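Local coordinates for CELL WALL surface anchor family protein (Streptococcus pneumoniae, PDB 2WW8) that acts as a pilus adhesin of the pneumococcus, probably attaching the bacterium to host cells through an integrin-like, magnesium-binding domain, at residues Asp600-Leu605 against Tyr678-Asn683; Tyr692-Arg697 against Pro716-Val721; Lys811-Lys816 against Gln837-Gly842; Ala754-Gln759 against Leu801-Glu806; Gly388-Ser393 against Gln446-Phe451. All coordinates share one frame; numbering follows the deposited sequence. Where two conformers were deposited one is given.

Interaction 1: residues Asp600-Leu605 against Tyr678-Asn683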
# COMPACT_ATOMS: atom_id res chain seq x y z
N ASP A 600 5.94 -14.32 -13.34
CA ASP A 600 4.74 -13.50 -13.62
C ASP A 600 4.29 -13.65 -15.09
O ASP A 600 4.62 -12.79 -15.94
CB ASP A 600 5.01 -12.03 -13.27
CG ASP A 600 3.79 -11.13 -13.45
OD1 ASP A 600 2.64 -11.60 -13.66
OD2 ASP A 600 3.98 -9.90 -13.39
N PRO A 601 3.51 -14.72 -15.37
CA PRO A 601 2.95 -14.94 -16.71
C PRO A 601 1.81 -13.95 -16.97
O PRO A 601 1.02 -13.65 -16.04
CB PRO A 601 2.44 -16.39 -16.68
CG PRO A 601 2.64 -16.92 -15.32
CD PRO A 601 3.10 -15.77 -14.42
N MET A 602 1.77 -13.36 -18.18
CA MET A 602 0.58 -12.59 -18.51
C MET A 602 -0.67 -13.50 -18.53
O MET A 602 -0.58 -14.67 -18.95
CB MET A 602 0.79 -11.95 -19.88
CG MET A 602 1.90 -10.93 -19.94
SD MET A 602 1.83 -9.52 -18.79
CE MET A 602 2.88 -10.09 -17.47
N GLY A 603 -1.83 -13.00 -18.09
CA GLY A 603 -3.11 -13.73 -18.31
C GLY A 603 -3.51 -13.95 -19.77
O GLY A 603 -3.03 -13.22 -20.65
N GLU A 604 -4.35 -14.96 -20.05
CA GLU A 604 -5.05 -15.09 -21.34
C GLU A 604 -5.63 -13.74 -21.75
O GLU A 604 -6.28 -13.08 -20.93
CB GLU A 604 -6.22 -16.08 -21.19
CG GLU A 604 -7.29 -16.08 -22.29
CD GLU A 604 -8.36 -17.14 -22.10
OE1 GLU A 604 -8.27 -17.89 -21.10
OE2 GLU A 604 -9.27 -17.21 -22.96
N LEU A 605 -5.41 -13.34 -23.00
CA LEU A 605 -5.89 -12.09 -23.54
C LEU A 605 -5.43 -10.83 -22.83
O LEU A 605 -6.18 -9.84 -22.83
CB LEU A 605 -7.43 -12.14 -23.61
CG LEU A 605 -8.00 -13.16 -24.60
CD1 LEU A 605 -9.39 -12.71 -24.94
CD2 LEU A 605 -7.17 -13.24 -25.88
N TYR A 678 4.95 -2.31 -14.77
CA TYR A 678 4.92 -2.49 -16.20
C TYR A 678 3.47 -2.20 -16.62
O TYR A 678 2.58 -2.05 -15.80
CB TYR A 678 5.42 -3.89 -16.66
CG TYR A 678 4.63 -5.04 -16.04
CD1 TYR A 678 5.01 -5.61 -14.80
CD2 TYR A 678 3.47 -5.52 -16.65
CE1 TYR A 678 4.26 -6.65 -14.22
CE2 TYR A 678 2.73 -6.58 -16.10
CZ TYR A 678 3.12 -7.13 -14.89
OH TYR A 678 2.37 -8.18 -14.36
N ASN A 679 3.23 -2.15 -17.92
CA ASN A 679 1.92 -1.78 -18.43
C ASN A 679 1.37 -2.95 -19.21
O ASN A 679 2.15 -3.68 -19.82
CB ASN A 679 2.05 -0.54 -19.32
CG ASN A 679 2.46 0.69 -18.51
OD1 ASN A 679 1.91 0.98 -17.43
ND2 ASN A 679 3.42 1.44 -19.04
N VAL A 680 0.04 -3.11 -19.13
CA VAL A 680 -0.69 -4.11 -19.92
C VAL A 680 -1.90 -3.49 -20.58
O VAL A 680 -2.37 -2.41 -20.22
CB VAL A 680 -1.16 -5.34 -19.11
CG1 VAL A 680 0.03 -5.99 -18.33
CG2 VAL A 680 -2.30 -4.89 -18.15
N ARG A 681 -2.40 -4.25 -21.55
CA ARG A 681 -3.57 -3.91 -22.29
C ARG A 681 -4.40 -5.18 -22.49
O ARG A 681 -3.89 -6.25 -22.90
CB ARG A 681 -3.13 -3.34 -23.65
CG ARG A 681 -4.31 -2.76 -24.48
CD ARG A 681 -3.83 -2.27 -25.84
NE ARG A 681 -4.95 -1.69 -26.57
CZ ARG A 681 -5.65 -2.33 -27.49
NH1 ARG A 681 -5.36 -3.59 -27.80
NH2 ARG A 681 -6.67 -1.72 -28.10
N LEU A 682 -5.71 -5.03 -22.28
CA LEU A 682 -6.64 -6.06 -22.72
C LEU A 682 -6.58 -6.29 -24.24
O LEU A 682 -6.66 -5.36 -25.04
CB LEU A 682 -8.06 -5.71 -22.27
CG LEU A 682 -9.15 -6.74 -22.55
CD1 LEU A 682 -8.87 -8.10 -21.91
CD2 LEU A 682 -10.48 -6.16 -22.07
N ASN A 683 -6.40 -7.55 -24.63
CA ASN A 683 -6.35 -7.89 -26.03
C ASN A 683 -7.67 -7.64 -26.76
O ASN A 683 -8.76 -7.81 -26.20
CB ASN A 683 -5.93 -9.35 -26.17
CG ASN A 683 -5.85 -9.76 -27.61
OD1 ASN A 683 -6.85 -10.12 -28.21
ND2 ASN A 683 -4.65 -9.65 -28.19

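Interaction 2: residues Tyr692-Arg697 against Pro716-Val721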
# COMPACT_ATOMS: atom_id res chain seq x y z
N TYR A 692 -10.99 -10.65 -17.02
CA TYR A 692 -9.79 -11.45 -17.28
C TYR A 692 -8.78 -11.17 -16.18
O TYR A 692 -8.49 -10.00 -15.92
CB TYR A 692 -9.18 -11.06 -18.65
CG TYR A 692 -10.02 -11.58 -19.81
CD1 TYR A 692 -11.06 -10.80 -20.31
CD2 TYR A 692 -9.81 -12.86 -20.36
CE1 TYR A 692 -11.86 -11.27 -21.35
CE2 TYR A 692 -10.62 -13.31 -21.44
CZ TYR A 692 -11.65 -12.51 -21.91
OH TYR A 692 -12.50 -12.90 -22.95
N ASP A 693 -8.22 -12.22 -15.58
CA ASP A 693 -7.02 -12.05 -14.71
C ASP A 693 -5.88 -11.41 -15.52
O ASP A 693 -5.64 -11.78 -16.70
CB ASP A 693 -6.50 -13.40 -14.25
CG ASP A 693 -7.35 -14.01 -13.14
OD1 ASP A 693 -8.35 -13.41 -12.65
OD2 ASP A 693 -7.01 -15.15 -12.74
N THR A 694 -5.21 -10.44 -14.89
CA THR A 694 -4.08 -9.78 -15.56
C THR A 694 -2.89 -10.67 -15.70
O THR A 694 -2.05 -10.42 -16.57
CB THR A 694 -3.64 -8.44 -14.89
OG1 THR A 694 -3.47 -8.66 -13.49
CG2 THR A 694 -4.76 -7.40 -15.08
N ASN A 695 -2.81 -11.70 -14.84
CA ASN A 695 -1.68 -12.61 -14.83
C ASN A 695 -2.13 -14.05 -14.75
O ASN A 695 -3.25 -14.31 -14.33
CB ASN A 695 -0.77 -12.39 -13.60
CG ASN A 695 -0.50 -10.92 -13.26
OD1 ASN A 695 -0.99 -9.89 -13.77
N GLY A 696 -1.26 -14.98 -15.11
CA GLY A 696 -1.49 -16.38 -14.78
C GLY A 696 -1.02 -16.53 -13.33
O GLY A 696 -0.92 -15.54 -12.59
N ARG A 697 -0.74 -17.75 -12.92
CA ARG A 697 -0.23 -17.96 -11.54
C ARG A 697 1.08 -17.19 -11.33
O ARG A 697 2.12 -17.52 -11.95
CB ARG A 697 -0.08 -19.46 -11.23
CG ARG A 697 0.38 -19.62 -9.76
CD ARG A 697 0.94 -20.99 -9.39
NE ARG A 697 0.95 -21.07 -7.93
CZ ARG A 697 1.36 -22.15 -7.25
NH1 ARG A 697 1.83 -23.19 -7.92
NH2 ARG A 697 1.31 -22.17 -5.91
N PRO A 716 -5.27 -9.14 -9.99
CA PRO A 716 -6.26 -8.20 -10.51
C PRO A 716 -6.96 -8.72 -11.76
O PRO A 716 -6.50 -9.69 -12.39
CB PRO A 716 -5.41 -7.00 -10.94
CG PRO A 716 -4.13 -7.12 -10.08
CD PRO A 716 -3.89 -8.61 -10.20
N LYS A 717 -8.07 -8.06 -12.11
CA LYS A 717 -8.88 -8.47 -13.27
C LYS A 717 -9.26 -7.23 -14.05
O LYS A 717 -9.45 -6.18 -13.44
CB LYS A 717 -10.18 -9.14 -12.84
CG LYS A 717 -9.96 -10.52 -12.22
CD LYS A 717 -9.95 -10.46 -10.72
CE LYS A 717 -10.04 -11.89 -10.17
NZ LYS A 717 -8.64 -12.45 -9.92
N ILE A 718 -9.41 -7.36 -15.37
CA ILE A 718 -9.87 -6.23 -16.17
C ILE A 718 -10.87 -6.76 -17.19
O ILE A 718 -10.82 -7.96 -17.55
CB ILE A 718 -8.71 -5.48 -16.88
CG1 ILE A 718 -7.96 -6.44 -17.83
CG2 ILE A 718 -7.77 -4.84 -15.82
CD1 ILE A 718 -6.92 -5.77 -18.70
N ARG A 719 -11.78 -5.87 -17.61
CA ARG A 719 -12.72 -6.23 -18.67
C ARG A 719 -13.05 -5.03 -19.55
O ARG A 719 -12.63 -3.91 -19.25
CB ARG A 719 -14.04 -6.74 -18.07
CG ARG A 719 -14.70 -5.65 -17.23
CD ARG A 719 -16.12 -6.03 -16.94
NE ARG A 719 -16.80 -5.10 -16.05
CZ ARG A 719 -18.09 -5.20 -15.77
NH1 ARG A 719 -18.78 -6.17 -16.34
NH2 ARG A 719 -18.67 -4.33 -14.96
N ASP A 720 -13.81 -5.28 -20.61
CA ASP A 720 -14.39 -4.21 -21.43
C ASP A 720 -15.72 -4.70 -21.99
O ASP A 720 -16.02 -5.90 -21.87
CB ASP A 720 -13.48 -3.75 -22.58
CG ASP A 720 -13.85 -2.36 -23.11
OD1 ASP A 720 -14.68 -1.63 -22.51
OD2 ASP A 720 -13.32 -1.97 -24.17
N VAL A 721 -16.51 -3.79 -22.56
CA VAL A 721 -17.80 -4.17 -23.15
C VAL A 721 -17.71 -3.82 -24.63
O VAL A 721 -17.29 -2.72 -24.99
CB VAL A 721 -19.01 -3.48 -22.46
CG1 VAL A 721 -18.91 -1.96 -22.50
CG2 VAL A 721 -20.34 -3.89 -23.12

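Interaction 3: residues Lys811-Lys816 against Gln837-Gly842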
# COMPACT_ATOMS: atom_id res chain seq x y z
N LYS A 811 -66.29 7.51 -81.79
CA LYS A 811 -67.15 8.63 -81.42
C LYS A 811 -66.37 9.77 -80.74
O LYS A 811 -65.61 9.48 -79.81
CB LYS A 811 -68.26 8.17 -80.48
CG LYS A 811 -69.22 7.22 -81.15
CD LYS A 811 -70.51 7.14 -80.39
CE LYS A 811 -71.22 5.95 -80.91
NZ LYS A 811 -72.20 5.69 -79.87
N PRO A 812 -66.53 11.03 -81.21
CA PRO A 812 -65.74 12.13 -80.62
C PRO A 812 -65.91 12.22 -79.12
O PRO A 812 -67.02 12.05 -78.57
CB PRO A 812 -66.24 13.40 -81.33
CG PRO A 812 -66.83 12.89 -82.57
CD PRO A 812 -67.44 11.54 -82.25
N VAL A 813 -64.76 12.44 -78.50
CA VAL A 813 -64.61 12.74 -77.09
C VAL A 813 -63.60 13.90 -77.11
O VAL A 813 -62.42 13.67 -77.36
CB VAL A 813 -63.97 11.58 -76.29
CG1 VAL A 813 -63.92 11.99 -74.82
CG2 VAL A 813 -64.71 10.25 -76.44
N GLN A 814 -64.07 15.12 -76.87
CA GLN A 814 -63.26 16.33 -76.93
C GLN A 814 -63.07 16.94 -75.52
O GLN A 814 -64.02 17.51 -74.96
CB GLN A 814 -63.89 17.34 -77.91
CG GLN A 814 -63.84 16.92 -79.43
CD GLN A 814 -62.43 16.51 -79.89
OE1 GLN A 814 -61.44 17.14 -79.48
NE2 GLN A 814 -62.32 15.44 -80.68
N ASN A 815 -61.87 16.79 -74.96
CA ASN A 815 -61.51 17.29 -73.61
C ASN A 815 -62.52 16.94 -72.54
O ASN A 815 -63.20 17.82 -72.02
CB ASN A 815 -61.29 18.81 -73.61
CG ASN A 815 -60.29 19.23 -74.65
OD1 ASN A 815 -59.13 18.80 -74.64
ND2 ASN A 815 -60.75 20.04 -75.60
N LYS A 816 -62.66 15.65 -72.25
CA LYS A 816 -63.63 15.19 -71.26
C LYS A 816 -62.90 14.53 -70.07
O LYS A 816 -61.96 13.78 -70.30
CB LYS A 816 -64.67 14.22 -71.89
CG LYS A 816 -65.63 14.78 -72.97
CD LYS A 816 -66.57 15.89 -72.46
CE LYS A 816 -67.32 16.56 -73.64
NZ LYS A 816 -67.35 18.03 -73.45
N GLN A 837 -72.25 11.88 -68.03
CA GLN A 837 -73.40 11.16 -68.59
C GLN A 837 -73.42 11.24 -70.12
O GLN A 837 -73.19 12.32 -70.70
CB GLN A 837 -74.70 11.77 -68.02
CG GLN A 837 -75.98 10.93 -68.25
CD GLN A 837 -75.77 9.44 -67.97
OE1 GLN A 837 -75.22 9.06 -66.93
NE2 GLN A 837 -76.23 8.59 -68.90
N ASP A 838 -73.63 10.11 -70.78
CA ASP A 838 -73.76 10.10 -72.26
C ASP A 838 -72.51 10.33 -73.11
O ASP A 838 -72.62 10.29 -74.34
CB ASP A 838 -74.79 11.13 -72.74
CG ASP A 838 -76.21 10.75 -72.36
OD1 ASP A 838 -76.50 9.53 -72.31
OD2 ASP A 838 -77.02 11.69 -72.12
N ILE A 839 -71.36 10.59 -72.49
CA ILE A 839 -70.10 10.64 -73.24
C ILE A 839 -69.70 9.21 -73.56
O ILE A 839 -69.83 8.32 -72.70
CB ILE A 839 -68.95 11.32 -72.44
CG1 ILE A 839 -69.32 12.77 -72.10
CG2 ILE A 839 -67.64 11.27 -73.22
CD1 ILE A 839 -69.66 13.66 -73.27
N PRO A 840 -69.22 8.97 -74.80
CA PRO A 840 -68.87 7.61 -75.21
C PRO A 840 -67.45 7.14 -74.84
O PRO A 840 -66.78 6.49 -75.66
CB PRO A 840 -69.09 7.64 -76.73
CG PRO A 840 -68.75 9.02 -77.13
CD PRO A 840 -69.05 9.93 -75.91
N ALA A 841 -66.96 7.47 -73.64
CA ALA A 841 -65.71 6.91 -73.13
C ALA A 841 -66.09 6.16 -71.85
O ALA A 841 -67.09 6.53 -71.19
CB ALA A 841 -64.64 8.00 -72.84
N GLY A 842 -65.35 5.14 -71.44
CA GLY A 842 -65.64 4.58 -70.11
C GLY A 842 -64.35 4.09 -69.49
O GLY A 842 -63.31 4.02 -70.19
O HOH W 1 -65.23 7.29 -78.28

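Interaction 4: residues Ala754-Gln759 against Leu801-Glu806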
# COMPACT_ATOMS: atom_id res chain seq x y z
N ALA A 754 -55.15 8.03 -79.64
CA ALA A 754 -55.95 8.85 -78.70
C ALA A 754 -55.00 9.80 -77.96
O ALA A 754 -53.83 9.46 -77.79
CB ALA A 754 -56.74 7.98 -77.68
N VAL A 755 -55.50 10.94 -77.51
CA VAL A 755 -54.67 11.94 -76.83
C VAL A 755 -55.25 12.26 -75.46
O VAL A 755 -56.44 12.57 -75.33
CB VAL A 755 -54.53 13.21 -77.69
CG1 VAL A 755 -53.78 14.31 -76.93
CG2 VAL A 755 -53.86 12.89 -79.05
N PHE A 756 -54.44 12.18 -74.41
CA PHE A 756 -54.92 12.37 -73.05
C PHE A 756 -53.98 13.33 -72.32
O PHE A 756 -52.82 13.46 -72.72
CB PHE A 756 -54.86 11.05 -72.29
CG PHE A 756 -55.92 10.05 -72.69
CD1 PHE A 756 -55.81 9.33 -73.87
CD2 PHE A 756 -57.02 9.81 -71.88
CE1 PHE A 756 -56.76 8.40 -74.24
CE2 PHE A 756 -58.00 8.89 -72.24
CZ PHE A 756 -57.86 8.18 -73.42
N SER A 757 -54.48 13.96 -71.26
CA SER A 757 -53.68 14.81 -70.42
C SER A 757 -54.00 14.45 -68.99
O SER A 757 -55.16 14.36 -68.62
CB SER A 757 -53.98 16.29 -70.70
OG SER A 757 -53.50 16.65 -71.98
N LEU A 758 -52.95 14.25 -68.18
CA LEU A 758 -53.09 13.97 -66.75
C LEU A 758 -53.07 15.27 -65.94
O LEU A 758 -52.07 15.98 -65.96
CB LEU A 758 -51.99 13.02 -66.27
CG LEU A 758 -52.05 12.45 -64.85
CD1 LEU A 758 -53.45 11.98 -64.39
CD2 LEU A 758 -51.00 11.32 -64.67
N GLN A 759 -54.17 15.59 -65.26
CA GLN A 759 -54.21 16.80 -64.42
C GLN A 759 -53.98 16.48 -62.95
O GLN A 759 -54.30 15.38 -62.50
CB GLN A 759 -55.55 17.52 -64.56
CG GLN A 759 -55.92 17.85 -66.00
CD GLN A 759 -55.16 19.03 -66.54
OE1 GLN A 759 -54.10 18.90 -67.17
NE2 GLN A 759 -55.69 20.22 -66.28
N LEU A 801 -57.61 12.26 -65.14
CA LEU A 801 -57.13 11.98 -66.50
C LEU A 801 -58.22 12.44 -67.49
O LEU A 801 -59.40 12.09 -67.35
CB LEU A 801 -56.75 10.51 -66.67
CG LEU A 801 -56.45 10.09 -68.12
CD1 LEU A 801 -55.08 10.48 -68.63
CD2 LEU A 801 -56.58 8.60 -68.16
N PHE A 802 -57.83 13.27 -68.46
CA PHE A 802 -58.78 13.79 -69.44
C PHE A 802 -58.44 13.18 -70.78
O PHE A 802 -57.25 13.07 -71.12
CB PHE A 802 -58.70 15.33 -69.60
CG PHE A 802 -59.36 16.11 -68.50
CD1 PHE A 802 -58.82 16.13 -67.20
CD2 PHE A 802 -60.50 16.85 -68.74
CE1 PHE A 802 -59.42 16.87 -66.15
CE2 PHE A 802 -61.13 17.61 -67.70
CZ PHE A 802 -60.59 17.61 -66.39
N GLU A 803 -59.49 12.80 -71.52
CA GLU A 803 -59.33 12.47 -72.94
C GLU A 803 -59.37 13.73 -73.80
O GLU A 803 -60.41 14.40 -73.88
CB GLU A 803 -60.40 11.47 -73.41
CG GLU A 803 -60.35 11.12 -74.90
CD GLU A 803 -60.90 9.73 -75.18
OE1 GLU A 803 -61.36 9.04 -74.24
OE2 GLU A 803 -60.86 9.33 -76.36
N ASN A 804 -58.28 14.08 -74.46
CA ASN A 804 -58.37 15.32 -75.25
C ASN A 804 -59.06 15.02 -76.58
O ASN A 804 -59.91 15.80 -77.02
CB ASN A 804 -57.01 16.00 -75.46
CG ASN A 804 -56.30 16.32 -74.15
OD1 ASN A 804 -55.31 15.68 -73.78
ND2 ASN A 804 -56.83 17.30 -73.41
N SER A 805 -58.70 13.89 -77.19
CA SER A 805 -59.31 13.51 -78.46
C SER A 805 -59.32 11.98 -78.65
O SER A 805 -58.36 11.28 -78.33
CB SER A 805 -58.61 14.21 -79.62
OG SER A 805 -57.35 13.65 -79.91
N GLU A 806 -60.45 11.47 -79.14
CA GLU A 806 -60.64 10.07 -79.48
C GLU A 806 -59.74 9.70 -80.67
O GLU A 806 -59.31 10.56 -81.43
CB GLU A 806 -62.11 9.85 -79.86
CG GLU A 806 -62.42 10.24 -81.31
CD GLU A 806 -62.58 11.74 -81.58
OE1 GLU A 806 -62.66 12.57 -80.63
OE2 GLU A 806 -62.65 12.10 -82.78

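Interaction 5: residues Gly388-Ser393 against Gln446-Phe451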
# COMPACT_ATOMS: atom_id res chain seq x y z
N GLY A 388 30.20 5.19 32.56
CA GLY A 388 31.11 5.50 33.67
C GLY A 388 31.35 4.40 34.68
O GLY A 388 30.55 3.48 34.86
N VAL A 389 32.50 4.48 35.30
CA VAL A 389 32.88 3.61 36.39
C VAL A 389 32.02 3.85 37.64
O VAL A 389 31.48 4.95 37.78
CB VAL A 389 34.39 3.72 36.68
CG1 VAL A 389 35.24 3.40 35.41
CG2 VAL A 389 34.76 5.10 37.23
N PRO A 390 31.92 2.85 38.52
CA PRO A 390 31.03 2.98 39.67
C PRO A 390 31.52 4.07 40.64
O PRO A 390 32.71 4.28 40.82
CB PRO A 390 31.08 1.59 40.37
CG PRO A 390 32.35 0.88 39.86
CD PRO A 390 32.57 1.51 38.44
N THR A 391 30.58 4.73 41.31
CA THR A 391 30.89 5.77 42.24
C THR A 391 30.04 5.54 43.51
O THR A 391 30.01 6.41 44.39
CB THR A 391 30.63 7.20 41.67
OG1 THR A 391 29.28 7.28 41.20
CG2 THR A 391 31.61 7.61 40.52
N MET A 392 29.39 4.38 43.58
CA MET A 392 28.68 3.87 44.72
C MET A 392 28.83 2.34 44.77
O MET A 392 28.98 1.71 43.72
CB MET A 392 27.18 4.18 44.53
CG MET A 392 26.99 5.69 44.67
SD MET A 392 25.25 6.22 44.47
CE MET A 392 24.52 5.69 46.02
N SER A 393 28.72 1.75 45.95
CA SER A 393 28.78 0.27 46.02
C SER A 393 28.15 -0.10 47.37
O SER A 393 28.00 0.77 48.26
CB SER A 393 30.27 -0.18 45.97
OG SER A 393 31.04 0.49 46.95
N GLN A 446 30.59 11.03 44.11
CA GLN A 446 31.79 11.88 44.21
C GLN A 446 33.00 11.32 43.47
O GLN A 446 33.69 12.05 42.77
CB GLN A 446 32.18 12.04 45.67
CG GLN A 446 33.22 13.14 45.97
CD GLN A 446 32.63 14.50 45.67
OE1 GLN A 446 31.58 14.87 46.17
NE2 GLN A 446 33.28 15.21 44.78
N SER A 447 33.29 10.04 43.63
CA SER A 447 34.50 9.50 43.01
C SER A 447 34.38 7.96 42.97
O SER A 447 33.69 7.36 43.76
CB SER A 447 35.69 9.85 43.91
OG SER A 447 36.91 9.51 43.31
N TYR A 448 35.12 7.35 42.05
CA TYR A 448 35.47 5.97 42.06
C TYR A 448 36.29 5.63 43.31
O TYR A 448 36.23 4.50 43.78
CB TYR A 448 36.33 5.72 40.83
CG TYR A 448 36.79 4.30 40.61
CD1 TYR A 448 35.92 3.35 40.04
CD2 TYR A 448 38.11 3.93 40.93
CE1 TYR A 448 36.34 2.02 39.83
CE2 TYR A 448 38.55 2.60 40.73
CZ TYR A 448 37.65 1.68 40.15
OH TYR A 448 38.04 0.37 39.92
N GLN A 449 37.09 6.58 43.80
CA GLN A 449 37.86 6.38 45.01
C GLN A 449 36.98 6.47 46.25
O GLN A 449 35.95 7.15 46.31
CB GLN A 449 39.03 7.39 45.07
CG GLN A 449 40.00 7.34 43.87
CD GLN A 449 40.78 6.01 43.77
OE1 GLN A 449 41.09 5.35 44.79
NE2 GLN A 449 41.13 5.62 42.54
N MET A 450 37.42 5.75 47.26
CA MET A 450 36.95 5.95 48.61
C MET A 450 38.17 6.59 49.33
O MET A 450 39.20 5.96 49.46
CB MET A 450 36.59 4.63 49.29
CG MET A 450 35.50 3.86 48.56
SD MET A 450 35.37 2.22 49.30
CE MET A 450 34.00 1.45 48.39
N PHE A 451 38.06 7.83 49.77
CA PHE A 451 39.25 8.61 50.15
C PHE A 451 39.84 8.05 51.43
O PHE A 451 39.09 7.65 52.33
CB PHE A 451 38.84 10.08 50.35
CG PHE A 451 38.23 10.69 49.13
CD1 PHE A 451 38.92 10.69 47.93
CD2 PHE A 451 36.95 11.22 49.16
CE1 PHE A 451 38.37 11.19 46.77
CE2 PHE A 451 36.38 11.76 48.01
CZ PHE A 451 37.07 11.75 46.81
O HOH W 2 31.57 8.50 45.77

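Interaction 1: residues Asp600-Leu605 against Tyr678-Asn683
Leu605 and Asn683 close one end of this contact in the Ig-like tip-pilin domain, and Tyr678 closes the other. Asn683 N gives a nearly straight hydrogen bond to Leu605 O (2.9 Å, 171° at the hydrogen), approaching from above the carbonyl plane. Beside it Leu605 CD2 lies 3.9 Å from Asn683 OD1, while the amide's own hydrogen bonds go to Glu685 and Asp607. Tyr678 OH donates to Asp600 OD2 at 2.5 Å, on the syn side of the carboxylate. Asp600 reaches the hydroxyl because its CG is anti to the backbone N (chi1 -176°). Both residues pack on Asn695, which is covalently joined to Lys191, so the tyrosine probably positions Asp600 at this isopeptide site. Met602 SD lies 5.2 Å from the centroid of the Tyr678 ring, an oblique Met-aromatic contact, and Met602 CE packs on Tyr678 CE2 at 3.8 Å. Strand 203-218 packs on Tyr678 and Val680, strand 606-608 touches Met602, and Tyr692 of strand 692-693 covers Leu605 and Leu682.

Interaction 2: residues Tyr692-Arg697 against Pro716-Val721
Tyr692 N donates to Ile718 O at 2.7 Å, almost straight at 173°, and Ile718 N donates back to Tyr692 O at 2.8 Å, making these the antiparallel hydrogen-bonded pair. That carbonyl also takes a CA-H...O contact from Lys717. One residue on, Asp693 and Lys717 form the non-hydrogen-bonded pair, their side chains side by side on the same face. Lys717 NZ makes a salt bridge to Asp693 OD1 (2.9 Å), arriving from above the carboxylate plane, and a second hydrogen bond to Ile715 O. The two short strands belong to the Ig-like domain, tied by an intramolecular isopeptide link between Asn695 CG and Lys191 NZ. Just before that link, Thr694 N bonds to Pro716 O at 2.9 Å. Thr694 OG1 sits between its backbone N and carbonyl carbon (chi1 50°), which puts it 3.3 Å from Pro716 CD and lets it donate to Asn695 OD1 at 2.8 Å. CG2 of Thr694 touches Ile718 CG2 at 4.0 Å, the two side chains crossing at about a right angle.

Interaction 3: residues Lys811-Lys816 against Gln837-Gly842
A small apolar seam at the surface of the C-terminal prealbumin-like domain brings Pro840 and Ile839 against the loop 811-816. Pro840 packs obliquely across Lys811: CG of the proline is only 3.5 Å from Lys811 CB, tighter than ordinary van der Waals contact, and Lys811 CD lies 4.0 Å from Pro840 CB. The lysine chain is extended beyond CG, so the proline packs against its methylenes while NZ goes on to a salt bridge with Glu855. The contact joins the domain's two sheets: 837-842 leads into strand 841-846 of one, and 811-816 into strand 816-824 of the other, where Asn815 and Lys816 both face Glu803 in a G1 beta bulge. Past that bulge, Lys816 bends at chi2 (-63°) and lays its chain across Ile839 at about a right angle, with CE 3.7 Å from Ile839 CD1. Val813, the buried residue here, divides its methyls: CG1 meets Ile839 CG2 at 4.1 Å, and CG2 meets Ala841 CB at 4.2 Å. No direct hydrogen bond joins the segments. A water bridges Lys811 O (2.7 Å) and Pro840 O (3.1 Å), though other acceptors nearby may compete for its protons.

Interaction 4: residues Ala754-Gln759 against Leu801-Glu806
Strands 755-759 and 801-805 run antiparallel, their axes 150° apart and 4.4 Å at closest approach, with a classic beta bulge where Asn804 and Ser805 both face Val755. Ser757 and Phe802 exchange two backbone bonds, and Val755 N bonds to Ser805 O. Val755 O is shared by Ser805 N (3.2 Å) and Asn804 N, the two N-H groups of the bulge; the second distance is unusually short and its exact value doubtful. On one face of the pair, Phe756 lies between Leu801 and Glu803. Leu801 CD1 touches Phe756 CB at 3.7 Å, and Glu803 CG sits 4.1 Å above one face of the ring, toward its rim, with ring and carboxylate planes 35° apart. On the other face, Ser757 OG donates to Asn804 OD1 at 2.7 Å. Asn804 CG is anti to its own carbonyl carbon (chi1 -57°), a turn that lays the amide back across the partner strand. Gln759 CG approaches the Phe802 ring obliquely, 3.6 Å from CD1. Asn804 of the bulge is tied to Asn815, and its partner Ser757 to Asn780. Glu803 also lies beside Lys742 and Asn854, a Lys-Asn-Glu grouping consistent with the isopeptide sites of CNA_B domains; the Phe756 ring, CZ 3.7 Å from Glu803 OE1, then gives the carboxylate an apolar neighbour, and Leu801 packs on that ring.

Interaction 5: residues Gly388-Ser393 against Gln446-Phe451
Tyr448 packs its ring tightly against Val389 and Pro390, whereas the Thr391 side of the contact relies partly on water. Tyr448 has CG anti to its backbone N (chi1 -179°), which lays the ring alongside Pro390, CE1 4.1 Å from Pro390 CD. Val389 crosses it at about a right angle, with CG2 3.5 Å from Tyr448 CD1. Pro390 O, buried here with no hydrogen-bond partner in the model, receives a CA-H...O contact from Tyr448 CA at 3.5 Å. On the looser side a water donates to Thr391 O (3.0 Å) and accepts from Ser447 N (3.1 Å). Ser447 OG takes Gln449 N in an ST turn. The Thr391 side chain is about 7 Å from the magnesium ion held by Ser234, Ser236 and Asp387, a site consistent with the metal-ion-dependent adhesion site (MIDAS) of integrin-type von Willebrand factor A domains. Segment 388-393 follows strand 379-386 of the parallel sheet; helix 549-558 packs on Val389, Pro390 and Tyr448, and helices 516-526 and 359-373 both touch Pro390 and Ser393.

Interactions 1, 2 and 5 are buried; interaction 4 is partly so, and interaction 3 lies at the surface. Interactions 1 and 2 share the isopeptide-linked domain and touch directly: Pro601 O with Gly696 N and Gly603 N with Thr694 O are probable hydrogen bonds, so 600-605 bonds to both 678-683 and 692-697. Interactions 3 and 4 adjoin in the C-terminal domain, where Glu806 OE1 probably accepts from Val813 N. Backbone pairing dominates interactions 2 and 4, isolated polar bonds and sulfur hold interaction 1, and interactions 3 and 5 use apolar contacts plus a water. Interaction 5 stands apart, its centre about 154 Å from that of interaction 3, beside the magnesium.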